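Local coordinates for protein putative oxidoreductase molybdopterin-binding subunit (Sulfolobus tokodaii, PDB 4ZOH) that probably serves as the molybdenum-cofactor subunit of an oxidoreductase related to xanthine dehydrogenase and aldehyde oxidase, holding a pterin cytosine dinucleotide, at residues Phe36-Tyr41 with Arg245-Ile250; Ile506-Lys511 with Lys543-Met548; Glu524-His529 with Gly533-Phe538; Ala623-Asp626 with Gln630-Thr633. All blocks are in the same frame, centred on the assembly; numbering follows the deposited sequence.

Contact 1 (Phe36-Tyr41 with Arg245-Ile250); sequences FVRSKY and RTEEFI
Glu247 OE1 is gripped by two nitrogens of one arginine: Arg38 NE reaches it at 2.8 Å and Arg38 NH2 reaches the same oxygen, Glu247 OE1, at 3.0 Å. The guanidinium comes side-on, and OE1 lies in its plane. The guanidinium and carboxylate planes are 61° apart; NE meets the anti lone pair of OE1, and NH2 comes from above the carboxylate. The NE bond is the straighter, at 158°. A water also donates to OE1 and accepts from Phe36 N at 3.0 Å, tying the strand backbone to the same atom. Arg38 gets there with CG anti to its carbonyl carbon (chi1 -71°) and a chain stretched out from CG to NE, crossing the glutamate at about a right angle. The other oxygen, OE2, is held by Tyr92 OH and by Thr244 N just ahead of the helix. A leucine in place of Arg38 would probably leave the buried Glu247 carboxylate without its countercharge, and Glu224, which also pairs with Arg38 NH2, without that mate. The bridge thus joins the end of strand 32-38, in the a/b hammerhead domain and flanked by strands 79-85 and 239-241, to helix 245-251, while helix 223-235 packs on Phe36.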
loop_
_atom_site.group_PDB
_atom_site.type_symbol
_atom_site.label_atom_id
_atom_site.label_comp_id
_atom_site.label_asym_id
_atom_site.label_seq_id
_atom_site.Cartn_x
_atom_site.Cartn_y
_atom_site.Cartn_z
ATOM N N PHE A 36 18.796 -11.115 8.048
ATOM C CA PHE A 36 20.121 -10.922 8.577
ATOM C C PHE A 36 20.801 -12.230 8.962
ATOM O O PHE A 36 20.175 -13.098 9.564
ATOM C CB PHE A 36 20.115 -9.929 9.737
ATOM C CG PHE A 36 19.671 -8.570 9.336
ATOM C CD1 PHE A 36 20.614 -7.504 9.229
ATOM C CD2 PHE A 36 18.301 -8.318 9.043
ATOM C CE1 PHE A 36 20.230 -6.233 8.847
ATOM C CE2 PHE A 36 17.920 -7.019 8.659
ATOM C CZ PHE A 36 18.871 -5.985 8.547
ATOM N N VAL A 37 22.077 -12.378 8.565
ATOM C CA VAL A 37 22.978 -13.428 9.081
ATOM C C VAL A 37 23.434 -12.922 10.435
ATOM O O VAL A 37 23.754 -11.727 10.584
ATOM C CB VAL A 37 24.222 -13.670 8.153
ATOM C CG1 VAL A 37 25.108 -14.831 8.668
ATOM C CG2 VAL A 37 23.778 -13.954 6.708
ATOM N N ARG A 38 23.405 -13.802 11.431
ATOM C CA ARG A 38 23.767 -13.406 12.841
ATOM C C ARG A 38 24.958 -14.206 13.401
ATOM O O ARG A 38 25.196 -15.356 12.947
ATOM C CB ARG A 38 22.551 -13.622 13.758
ATOM C CG ARG A 38 21.457 -12.585 13.463
ATOM C CD ARG A 38 20.127 -13.021 14.109
ATOM N NE ARG A 38 19.027 -12.220 13.609
ATOM C CZ ARG A 38 18.752 -10.979 13.923
ATOM N NH1 ARG A 38 19.453 -10.306 14.807
ATOM N NH2 ARG A 38 17.676 -10.400 13.362
ATOM N N SER A 39 25.708 -13.595 14.327
ATOM C CA SER A 39 26.883 -14.263 14.916
ATOM C C SER A 39 26.458 -15.558 15.580
ATOM O O SER A 39 25.454 -15.593 16.372
ATOM C CB SER A 39 27.603 -13.383 15.912
ATOM O OG SER A 39 28.788 -14.053 16.316
ATOM N N LYS A 40 27.164 -16.635 15.251
ATOM C CA LYS A 40 26.992 -17.850 16.048
ATOM C C LYS A 40 27.953 -17.889 17.241
ATOM O O LYS A 40 27.905 -18.805 18.030
ATOM C CB LYS A 40 27.071 -19.103 15.209
ATOM C CG LYS A 40 28.473 -19.322 14.680
ATOM C CD LYS A 40 28.746 -20.818 14.510
ATOM C CE LYS A 40 28.967 -21.203 13.067
ATOM N NZ LYS A 40 28.791 -22.684 12.870
ATOM N N TYR A 41 28.771 -16.855 17.426
ATOM C CA TYR A 41 29.715 -16.813 18.565
ATOM C C TYR A 41 29.556 -15.585 19.429
ATOM O O TYR A 41 29.147 -14.524 18.931
ATOM C CB TYR A 41 31.172 -16.864 18.052
ATOM C CG TYR A 41 31.539 -18.202 17.435
ATOM C CD1 TYR A 41 31.638 -19.361 18.228
ATOM C CD2 TYR A 41 31.830 -18.319 16.047
ATOM C CE1 TYR A 41 31.990 -20.582 17.652
ATOM C CE2 TYR A 41 32.182 -19.544 15.470
ATOM C CZ TYR A 41 32.280 -20.654 16.279
ATOM O OH TYR A 41 32.606 -21.874 15.750
ATOM N N ARG A 245 10.834 -15.833 14.885
ATOM C CA ARG A 245 10.689 -15.658 16.364
ATOM C C ARG A 245 11.999 -16.144 17.066
ATOM O O ARG A 245 12.399 -15.580 18.077
ATOM C CB ARG A 245 9.441 -16.443 16.896
ATOM C CG ARG A 245 9.297 -16.489 18.419
ATOM C CD ARG A 245 9.249 -15.113 19.071
ATOM N NE ARG A 245 8.029 -14.496 18.572
ATOM C CZ ARG A 245 7.471 -13.376 19.015
ATOM N NH1 ARG A 245 8.091 -12.634 19.946
ATOM N NH2 ARG A 245 6.312 -12.958 18.463
ATOM N N THR A 246 12.635 -17.189 16.539
ATOM C CA THR A 246 14.013 -17.571 17.031
ATOM C C THR A 246 14.960 -16.365 17.010
ATOM O O THR A 246 15.567 -15.998 18.041
ATOM C CB THR A 246 14.585 -18.797 16.321
ATOM O OG1 THR A 246 13.661 -19.876 16.488
ATOM C CG2 THR A 246 15.969 -19.222 16.871
ATOM N N GLU A 247 15.006 -15.673 15.879
ATOM C CA GLU A 247 15.780 -14.443 15.805
ATOM C C GLU A 247 15.394 -13.445 16.872
ATOM O O GLU A 247 16.273 -12.812 17.520
ATOM C CB GLU A 247 15.588 -13.786 14.409
ATOM C CG GLU A 247 16.343 -14.552 13.307
ATOM C CD GLU A 247 16.249 -13.782 12.006
ATOM O OE1 GLU A 247 17.029 -12.823 11.779
ATOM O OE2 GLU A 247 15.357 -14.136 11.245
ATOM N N GLU A 248 14.069 -13.246 17.037
ATOM C CA GLU A 248 13.608 -12.227 17.948
ATOM C C GLU A 248 14.152 -12.607 19.351
ATOM O O GLU A 248 14.745 -11.801 20.003
ATOM C CB GLU A 248 12.039 -12.160 17.956
ATOM C CG GLU A 248 11.541 -10.906 18.644
ATOM C CD GLU A 248 11.672 -9.626 17.827
ATOM O OE1 GLU A 248 11.003 -8.649 18.243
ATOM O OE2 GLU A 248 12.430 -9.564 16.759
ATOM N N PHE A 249 13.987 -13.864 19.766
ATOM C CA PHE A 249 14.400 -14.270 21.118
ATOM C C PHE A 249 15.866 -14.008 21.367
ATOM O O PHE A 249 16.209 -13.528 22.408
ATOM C CB PHE A 249 14.109 -15.771 21.371
ATOM C CG PHE A 249 12.733 -16.011 21.909
ATOM C CD1 PHE A 249 12.387 -15.495 23.166
ATOM C CD2 PHE A 249 11.784 -16.734 21.168
ATOM C CE1 PHE A 249 11.121 -15.672 23.697
ATOM C CE2 PHE A 249 10.523 -16.944 21.702
ATOM C CZ PHE A 249 10.179 -16.421 22.960
ATOM N N ILE A 250 16.691 -14.276 20.346
ATOM C CA ILE A 250 18.128 -14.186 20.437
ATOM C C ILE A 250 18.660 -12.740 20.369
ATOM O O ILE A 250 19.739 -12.414 20.903
ATOM C CB ILE A 250 18.604 -15.162 19.364
ATOM C CG1 ILE A 250 18.775 -16.527 19.991
ATOM C CG2 ILE A 250 19.689 -14.664 18.464
ATOM C CD1 ILE A 250 18.772 -17.603 18.946
HETATM O O HOH W 1 16.379 -11.249 9.895
#

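Contact 2 (Ile506-Lys511 with Lys543-Met548); sequences IEIGAK and KNAFKM
Ile508 and Lys511, one turn apart on helix 486-512, pack against Ala545 of helix 538-547 and Met548 just past its end, a plain helix-to-helix contact far from the centre of the chain. Ile508 comes first and uses both its branches. Its CG1 stands anti to the carbonyl carbon (chi1 -65°) and carries CD1 to Ala545 CB, methyl to methyl at 3.7 Å. CG2, the other branch, lies 4.2 Å from Met548 SD and passes close to the backbone at Ala545 N as well. The small alanine probably leaves room for the isoleucine to come this near to the second helix. Leu552, in the loop beyond that helix, packs on both Ile508 and Ala545, so this inner part is buried. A turn later Lys511 makes the solvent side of the contact with the aliphatic part of its chain, crossing the Met548 side chain at its end methyl. Met548 is the first residue to leave helical angles, yet its N still bonds Asn544 O at 3.0 Å, and the backbone bonding of the last turn runs on to it. The neighbouring Phe546 meets Trp420 of the second subunit, another copy of this protein. The methionine chain bends at its last torsion (chi3 53°), and this puts Met548 CE 3.6 Å from Lys511 CD and 3.8 Å from Lys511 CE.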
loop_
_atom_site.group_PDB
_atom_site.type_symbol
_atom_site.label_atom_id
_atom_site.label_comp_id
_atom_site.label_asym_id
_atom_site.label_seq_id
_atom_site.Cartn_x
_atom_site.Cartn_y
_atom_site.Cartn_z
ATOM N N ILE A 506 -15.993 29.471 19.971
ATOM C CA ILE A 506 -16.635 30.554 20.758
ATOM C C ILE A 506 -16.500 31.936 20.091
ATOM O O ILE A 506 -17.522 32.611 19.807
ATOM C CB ILE A 506 -16.220 30.551 22.255
ATOM C CG1 ILE A 506 -16.982 29.430 22.983
ATOM C CG2 ILE A 506 -16.570 31.896 22.912
ATOM C CD1 ILE A 506 -16.459 29.076 24.359
ATOM N N GLU A 507 -15.280 32.344 19.801
ATOM C CA GLU A 507 -15.120 33.664 19.206
ATOM C C GLU A 507 -15.692 33.832 17.786
ATOM O O GLU A 507 -16.252 34.903 17.470
ATOM C CB GLU A 507 -13.711 34.178 19.346
ATOM C CG GLU A 507 -12.628 33.307 18.771
ATOM C CD GLU A 507 -11.411 34.141 18.444
ATOM O OE1 GLU A 507 -10.283 33.603 18.415
ATOM O OE2 GLU A 507 -11.599 35.354 18.220
ATOM N N ILE A 508 -15.622 32.781 16.960
ATOM C CA ILE A 508 -16.292 32.829 15.646
ATOM C C ILE A 508 -17.821 32.950 15.853
ATOM O O ILE A 508 -18.495 33.769 15.191
ATOM C CB ILE A 508 -15.849 31.657 14.723
ATOM C CG1 ILE A 508 -14.358 31.822 14.406
ATOM C CG2 ILE A 508 -16.619 31.638 13.405
ATOM C CD1 ILE A 508 -13.605 30.533 14.241
ATOM N N GLY A 509 -18.346 32.147 16.790
ATOM C CA GLY A 509 -19.755 32.194 17.203
ATOM C C GLY A 509 -20.128 33.591 17.705
ATOM O O GLY A 509 -21.161 34.120 17.316
ATOM N N ALA A 510 -19.269 34.173 18.542
ATOM C CA ALA A 510 -19.421 35.534 19.083
ATOM C C ALA A 510 -19.433 36.556 17.945
ATOM O O ALA A 510 -20.414 37.295 17.810
ATOM C CB ALA A 510 -18.320 35.846 20.090
ATOM N N LYS A 511 -18.379 36.565 17.114
ATOM C CA LYS A 511 -18.366 37.342 15.866
ATOM C C LYS A 511 -19.652 37.246 15.044
ATOM O O LYS A 511 -20.213 38.282 14.698
ATOM C CB LYS A 511 -17.173 36.996 14.988
ATOM C CG LYS A 511 -15.980 37.908 15.148
ATOM C CD LYS A 511 -15.215 37.964 13.844
ATOM C CE LYS A 511 -13.719 37.843 14.098
ATOM N NZ LYS A 511 -12.918 38.481 13.014
ATOM N N LYS A 543 -18.534 26.465 8.803
ATOM C CA LYS A 543 -18.561 27.058 7.428
ATOM C C LYS A 543 -18.188 28.542 7.335
ATOM O O LYS A 543 -17.460 28.993 6.411
ATOM C CB LYS A 543 -19.855 26.776 6.769
ATOM C CG LYS A 543 -20.093 25.302 6.764
ATOM C CD LYS A 543 -21.264 25.015 5.890
ATOM C CE LYS A 543 -21.516 23.517 5.836
ATOM N NZ LYS A 543 -22.064 23.326 4.490
ATOM N N ASN A 544 -18.654 29.285 8.328
ATOM C CA ASN A 544 -18.296 30.674 8.470
ATOM C C ASN A 544 -16.841 30.875 8.844
ATOM O O ASN A 544 -16.260 31.848 8.423
ATOM C CB ASN A 544 -19.298 31.436 9.384
ATOM C CG ASN A 544 -20.634 31.675 8.662
ATOM O OD1 ASN A 544 -20.719 32.528 7.759
ATOM N ND2 ASN A 544 -21.658 30.853 8.978
ATOM N N ALA A 545 -16.238 29.969 9.605
ATOM C CA ALA A 545 -14.791 30.109 9.852
ATOM C C ALA A 545 -13.967 30.054 8.557
ATOM O O ALA A 545 -13.016 30.806 8.395
ATOM C CB ALA A 545 -14.289 29.070 10.858
ATOM N N PHE A 546 -14.349 29.160 7.644
ATOM C CA PHE A 546 -13.692 29.048 6.381
ATOM C C PHE A 546 -13.918 30.321 5.527
ATOM O O PHE A 546 -12.954 30.900 4.985
ATOM C CB PHE A 546 -14.171 27.778 5.662
ATOM C CG PHE A 546 -13.443 26.509 6.077
ATOM C CD1 PHE A 546 -12.336 26.046 5.319
ATOM C CD2 PHE A 546 -13.867 25.734 7.179
ATOM C CE1 PHE A 546 -11.667 24.860 5.649
ATOM C CE2 PHE A 546 -13.204 24.531 7.517
ATOM C CZ PHE A 546 -12.082 24.091 6.750
ATOM N N LYS A 547 -15.158 30.792 5.436
ATOM C CA LYS A 547 -15.476 32.043 4.672
ATOM C C LYS A 547 -14.725 33.273 5.199
ATOM O O LYS A 547 -14.341 34.125 4.441
ATOM C CB LYS A 547 -16.974 32.341 4.666
ATOM C CG LYS A 547 -17.745 31.709 3.532
ATOM C CD LYS A 547 -19.236 31.647 3.878
ATOM C CE LYS A 547 -19.788 30.287 3.479
ATOM N NZ LYS A 547 -21.248 30.280 3.226
ATOM N N MET A 548 -14.519 33.331 6.502
ATOM C CA MET A 548 -13.791 34.394 7.149
ATOM C C MET A 548 -12.265 34.219 7.126
ATOM O O MET A 548 -11.537 35.013 7.763
ATOM C CB MET A 548 -14.231 34.472 8.602
ATOM C CG MET A 548 -15.611 35.091 8.838
ATOM S SD MET A 548 -16.263 34.701 10.494
ATOM C CE MET A 548 -14.920 35.236 11.563
#

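Contact 3 (Glu524-His529 with Gly533-Phe538)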
loop_
_atom_site.group_PDB
_atom_site.type_symbol
_atom_site.label_atom_id
_atom_site.label_comp_id
_atom_site.label_asym_id
_atom_site.label_seq_id
_atom_site.Cartn_x
_atom_site.Cartn_y
_atom_site.Cartn_z
ATOM N N GLU A 524 -22.558 22.137 23.742
ATOM C CA GLU A 524 -22.665 21.076 22.723
ATOM C C GLU A 524 -22.253 21.483 21.274
ATOM O O GLU A 524 -22.799 20.984 20.295
ATOM C CB GLU A 524 -24.053 20.394 22.790
ATOM C CG GLU A 524 -24.394 19.949 24.228
ATOM C CD GLU A 524 -25.659 19.146 24.358
ATOM O OE1 GLU A 524 -26.674 19.465 23.719
ATOM O OE2 GLU A 524 -25.631 18.167 25.110
ATOM N N GLY A 525 -21.294 22.402 21.177
ATOM C CA GLY A 525 -20.833 22.865 19.892
ATOM C C GLY A 525 -21.543 24.094 19.335
ATOM O O GLY A 525 -21.024 24.727 18.408
ATOM N N ASN A 526 -22.729 24.428 19.877
ATOM C CA ASN A 526 -23.492 25.611 19.423
ATOM C C ASN A 526 -23.188 26.863 20.242
ATOM O O ASN A 526 -22.826 26.769 21.384
ATOM C CB ASN A 526 -24.983 25.321 19.355
ATOM C CG ASN A 526 -25.292 23.981 18.705
ATOM O OD1 ASN A 526 -24.943 23.713 17.545
ATOM N ND2 ASN A 526 -25.912 23.104 19.481
ATOM N N VAL A 527 -23.274 28.044 19.637
ATOM C CA VAL A 527 -23.091 29.274 20.421
ATOM C C VAL A 527 -24.443 30.061 20.409
ATOM O O VAL A 527 -25.134 30.134 19.369
ATOM C CB VAL A 527 -21.788 30.039 20.038
ATOM C CG1 VAL A 527 -21.665 31.361 20.762
ATOM C CG2 VAL A 527 -20.558 29.213 20.381
ATOM N N THR A 528 -24.858 30.523 21.599
ATOM C CA THR A 528 -26.131 31.255 21.794
ATOM C C THR A 528 -25.903 32.596 22.501
ATOM O O THR A 528 -25.076 32.710 23.460
ATOM C CB THR A 528 -27.180 30.465 22.613
ATOM O OG1 THR A 528 -26.590 30.064 23.844
ATOM C CG2 THR A 528 -27.649 29.208 21.934
ATOM N N HIS A 529 -26.639 33.605 22.018
ATOM C CA HIS A 529 -26.690 34.921 22.663
ATOM C C HIS A 529 -27.466 34.841 23.999
ATOM O O HIS A 529 -28.682 34.700 24.005
ATOM C CB HIS A 529 -27.271 36.011 21.739
ATOM C CG HIS A 529 -26.750 37.381 22.060
ATOM N ND1 HIS A 529 -27.346 38.209 22.988
ATOM C CD2 HIS A 529 -25.644 38.035 21.635
ATOM C CE1 HIS A 529 -26.649 39.326 23.098
ATOM N NE2 HIS A 529 -25.608 39.244 22.290
ATOM N N GLY A 533 -30.977 35.144 23.092
ATOM C CA GLY A 533 -31.244 33.749 22.642
ATOM C C GLY A 533 -31.091 33.409 21.147
ATOM O O GLY A 533 -31.609 32.364 20.702
ATOM N N ASN A 534 -30.439 34.297 20.365
ATOM C CA ASN A 534 -29.962 33.960 19.000
ATOM C C ASN A 534 -28.876 32.876 19.101
ATOM O O ASN A 534 -28.031 32.911 20.006
ATOM C CB ASN A 534 -29.407 35.182 18.235
ATOM C CG ASN A 534 -30.489 35.983 17.519
ATOM O OD1 ASN A 534 -31.600 35.500 17.296
ATOM N ND2 ASN A 534 -30.167 37.227 17.165
ATOM N N LYS A 535 -28.918 31.925 18.179
ATOM C CA LYS A 535 -28.097 30.739 18.248
ATOM C C LYS A 535 -27.435 30.492 16.887
ATOM O O LYS A 535 -28.090 30.597 15.860
ATOM C CB LYS A 535 -29.017 29.570 18.591
ATOM C CG LYS A 535 -28.345 28.302 19.085
ATOM C CD LYS A 535 -29.294 27.105 18.983
ATOM C CE LYS A 535 -28.874 26.020 19.957
ATOM N NZ LYS A 535 -29.514 24.758 19.508
ATOM N N VAL A 536 -26.150 30.148 16.879
ATOM C CA VAL A 536 -25.517 29.622 15.652
ATOM C C VAL A 536 -25.015 28.193 15.900
ATOM O O VAL A 536 -24.335 27.951 16.888
ATOM C CB VAL A 536 -24.466 30.621 15.042
ATOM C CG1 VAL A 536 -23.465 31.120 16.078
ATOM C CG2 VAL A 536 -23.810 30.056 13.788
ATOM N N THR A 537 -25.434 27.254 15.043
ATOM C CA THR A 537 -25.033 25.853 15.164
ATOM C C THR A 537 -23.520 25.601 14.938
ATOM O O THR A 537 -22.809 26.455 14.351
ATOM C CB THR A 537 -25.779 24.956 14.187
ATOM O OG1 THR A 537 -25.431 25.343 12.853
ATOM C CG2 THR A 537 -27.335 25.009 14.416
ATOM N N PHE A 538 -23.044 24.432 15.412
ATOM C CA PHE A 538 -21.647 23.974 15.210
ATOM C C PHE A 538 -21.264 24.049 13.714
ATOM O O PHE A 538 -20.320 24.757 13.364
ATOM C CB PHE A 538 -21.451 22.544 15.751
ATOM C CG PHE A 538 -20.107 21.943 15.398
ATOM C CD1 PHE A 538 -18.984 22.239 16.163
ATOM C CD2 PHE A 538 -19.975 21.059 14.301
ATOM C CE1 PHE A 538 -17.743 21.662 15.832
ATOM C CE2 PHE A 538 -18.743 20.487 13.970
ATOM C CZ PHE A 538 -17.613 20.802 14.726
#
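Val527 and Val536 face each other as an antiparallel hydrogen-bonded pair: Val527 N reaches Val536 O at 2.9 Å, and Val536 N returns to Val527 O at 2.7 Å. Two residues on, His529 N bonds Asn534 O in the same register, but His529 O turns to Gly533 N instead, closing the end of the loop. The one side-chain hydrogen bond between the two segments is from Phe538 N to Asn526 OD1, 2.9 Å long and bent to 145°; the donor lies in the carbonyl plane, on a lone pair. With a leucine here instead of Asn526, Phe538 N would probably be left without its acceptor just where a helix begins. CA-H...O contacts fill in between, such as Lys535 CA to Val527 O at 3.2 Å. Among apolar groups, Val527 CB and Val536 CG1 stand 4.4 Å apart, and both valines pack on Leu513 and Ile541. Thr528 and Lys535 point to the other face, where the lysine, extended with CG anti to the backbone N (chi1 -164°), brings Lys535 CE to 4.0 Å from Asn526 CB. Gly525 O sits at the edge of the Phe538 ring. This is a beta hairpin, two strands of a small three-stranded antiparallel sheet, and Thr537 at the N-cap leads its second strand straight into helix 538-547.

Contact 4 (Ala623-Asp626 with Gln630-Thr633); sequences AFFD and QLLT
Leu632 N donates to Phe624 O at 2.7 Å along an almost straight line, 173° at the hydrogen. Just as short, Asp626 N to Gln630 O measures 2.7 Å, and the return bond runs from the backbone Gln630 N to a side-chain oxygen, Asp626 OD1, at 2.9 Å. That amide approaches from above the carboxylate, 46° out of its plane. Asp626 can offer OD1 there because its CG sits between the backbone N and the carbonyl carbon (chi1 70°), which turns the acid back over the start of the second segment. Gln630 runs beside it, its amide nearly parallel to the carboxylate, with Gln630 CG 3.2 Å from Asp626 OD2. Together the bonds close a hairpin-like loop between helix 600-619 and strand 651-655, with a single backbone bridge at Phe625 and Leu631 and neither segment forming a regular strand. At that bridge the Phe625 ring lies aslant the other backbone, Phe625 CD1 being 3.5 Å from Leu631 N. Leu631 CD1 stands over one face of the ring, toward its rim, and touches Ala623 CB at 4.1 Å. Leu632 spreads over the neighbouring peptide: its CB rests against Phe624 O, and Leu632 CD2 meets Asp626 CB at 3.9 Å. Farther out, His254 packs on both Phe625 and Leu631, and the backbone of Arg159, in strand 149-161, hydrogen-bonds that of Ala623.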
loop_
_atom_site.group_PDB
_atom_site.type_symbol
_atom_site.label_atom_id
_atom_site.label_comp_id
_atom_site.label_asym_id
_atom_site.label_seq_id
_atom_site.Cartn_x
_atom_site.Cartn_y
_atom_site.Cartn_z
ATOM N N ALA A 623 15.785 -15.671 31.025
ATOM C CA ALA A 623 16.641 -15.820 29.844
ATOM C C ALA A 623 18.038 -16.250 30.381
ATOM O O ALA A 623 18.721 -15.453 31.035
ATOM C CB ALA A 623 16.662 -14.503 29.038
ATOM N N PHE A 624 18.429 -17.490 30.101
ATOM C CA PHE A 624 19.692 -18.011 30.490
ATOM C C PHE A 624 20.545 -18.507 29.304
ATOM O O PHE A 624 20.008 -19.045 28.322
ATOM C CB PHE A 624 19.505 -19.145 31.543
ATOM C CG PHE A 624 18.693 -18.707 32.755
ATOM C CD1 PHE A 624 19.194 -17.684 33.641
ATOM C CD2 PHE A 624 17.413 -19.278 33.020
ATOM C CE1 PHE A 624 18.429 -17.230 34.760
ATOM C CE2 PHE A 624 16.662 -18.832 34.134
ATOM C CZ PHE A 624 17.157 -17.800 34.982
ATOM N N PHE A 625 21.873 -18.378 29.478
ATOM C CA PHE A 625 22.880 -18.729 28.452
ATOM C C PHE A 625 23.685 -19.925 28.840
ATOM O O PHE A 625 24.014 -20.092 29.986
ATOM C CB PHE A 625 23.818 -17.554 28.234
ATOM C CG PHE A 625 23.098 -16.317 27.803
ATOM C CD1 PHE A 625 22.872 -16.070 26.435
ATOM C CD2 PHE A 625 22.602 -15.404 28.755
ATOM C CE1 PHE A 625 22.215 -14.915 26.031
ATOM C CE2 PHE A 625 21.899 -14.265 28.343
ATOM C CZ PHE A 625 21.694 -14.035 26.979
ATOM N N ASP A 626 24.003 -20.794 27.916
ATOM C CA ASP A 626 24.950 -21.819 28.284
ATOM C C ASP A 626 26.372 -21.159 28.323
ATOM O O ASP A 626 26.562 -19.942 28.034
ATOM C CB ASP A 626 24.857 -22.970 27.311
ATOM C CG ASP A 626 25.405 -22.581 25.920
ATOM O OD1 ASP A 626 26.068 -21.535 25.767
ATOM O OD2 ASP A 626 25.186 -23.328 24.979
ATOM N N GLN A 630 25.374 -19.141 24.329
ATOM C CA GLN A 630 24.134 -19.426 23.563
ATOM C C GLN A 630 22.932 -19.354 24.501
ATOM O O GLN A 630 22.877 -20.041 25.537
ATOM C CB GLN A 630 24.069 -20.842 22.954
ATOM C CG GLN A 630 25.328 -21.439 22.350
ATOM C CD GLN A 630 25.711 -20.789 21.069
ATOM O OE1 GLN A 630 26.314 -19.712 21.053
ATOM N NE2 GLN A 630 25.405 -21.448 19.981
ATOM N N LEU A 631 21.967 -18.542 24.103
ATOM C CA LEU A 631 20.698 -18.444 24.815
ATOM C C LEU A 631 20.021 -19.820 24.779
ATOM O O LEU A 631 19.878 -20.421 23.713
ATOM C CB LEU A 631 19.840 -17.354 24.161
ATOM C CG LEU A 631 18.404 -17.189 24.641
ATOM C CD1 LEU A 631 18.402 -16.858 26.157
ATOM C CD2 LEU A 631 17.719 -16.087 23.805
ATOM N N LEU A 632 19.671 -20.345 25.944
ATOM C CA LEU A 632 19.074 -21.707 26.077
ATOM C C LEU A 632 17.592 -21.707 25.698
ATOM O O LEU A 632 17.026 -22.732 25.373
ATOM C CB LEU A 632 19.233 -22.243 27.531
ATOM C CG LEU A 632 20.645 -22.708 27.904
ATOM C CD1 LEU A 632 20.761 -22.880 29.428
ATOM C CD2 LEU A 632 21.066 -24.009 27.219
ATOM N N THR A 633 16.958 -20.538 25.717
ATOM C CA THR A 633 15.494 -20.502 25.568
ATOM C C THR A 633 15.106 -19.648 24.351
ATOM O O THR A 633 14.937 -18.468 24.454
ATOM C CB THR A 633 14.806 -20.062 26.904
ATOM O OG1 THR A 633 15.250 -18.758 27.206
ATOM C CG2 THR A 633 15.251 -20.966 28.050
#

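Overall arrangement
The four contacts fall into two touching pairs in distant regions of the folded chain. Along the sequence contact 1 closes first, contact 2 follows with contact 3 between its segments, and contact 4 comes last. Contacts 1 and 4, centres 12 Å apart, meet where Leu631 packs on Phe249 and Ile250 of helix 245-251. Contacts 2 and 3, also with centres 12 Å apart, share the span from helix 486-512 to helix 538-547; the hairpin's valines rest on Ile506 and Gly509. Between the pairs the centres are 59 to 67 Å apart. The first pair brings the hammerhead domain against the cofactor-binding domains, while the second builds an outlying part where contact 2 comes near the second subunit.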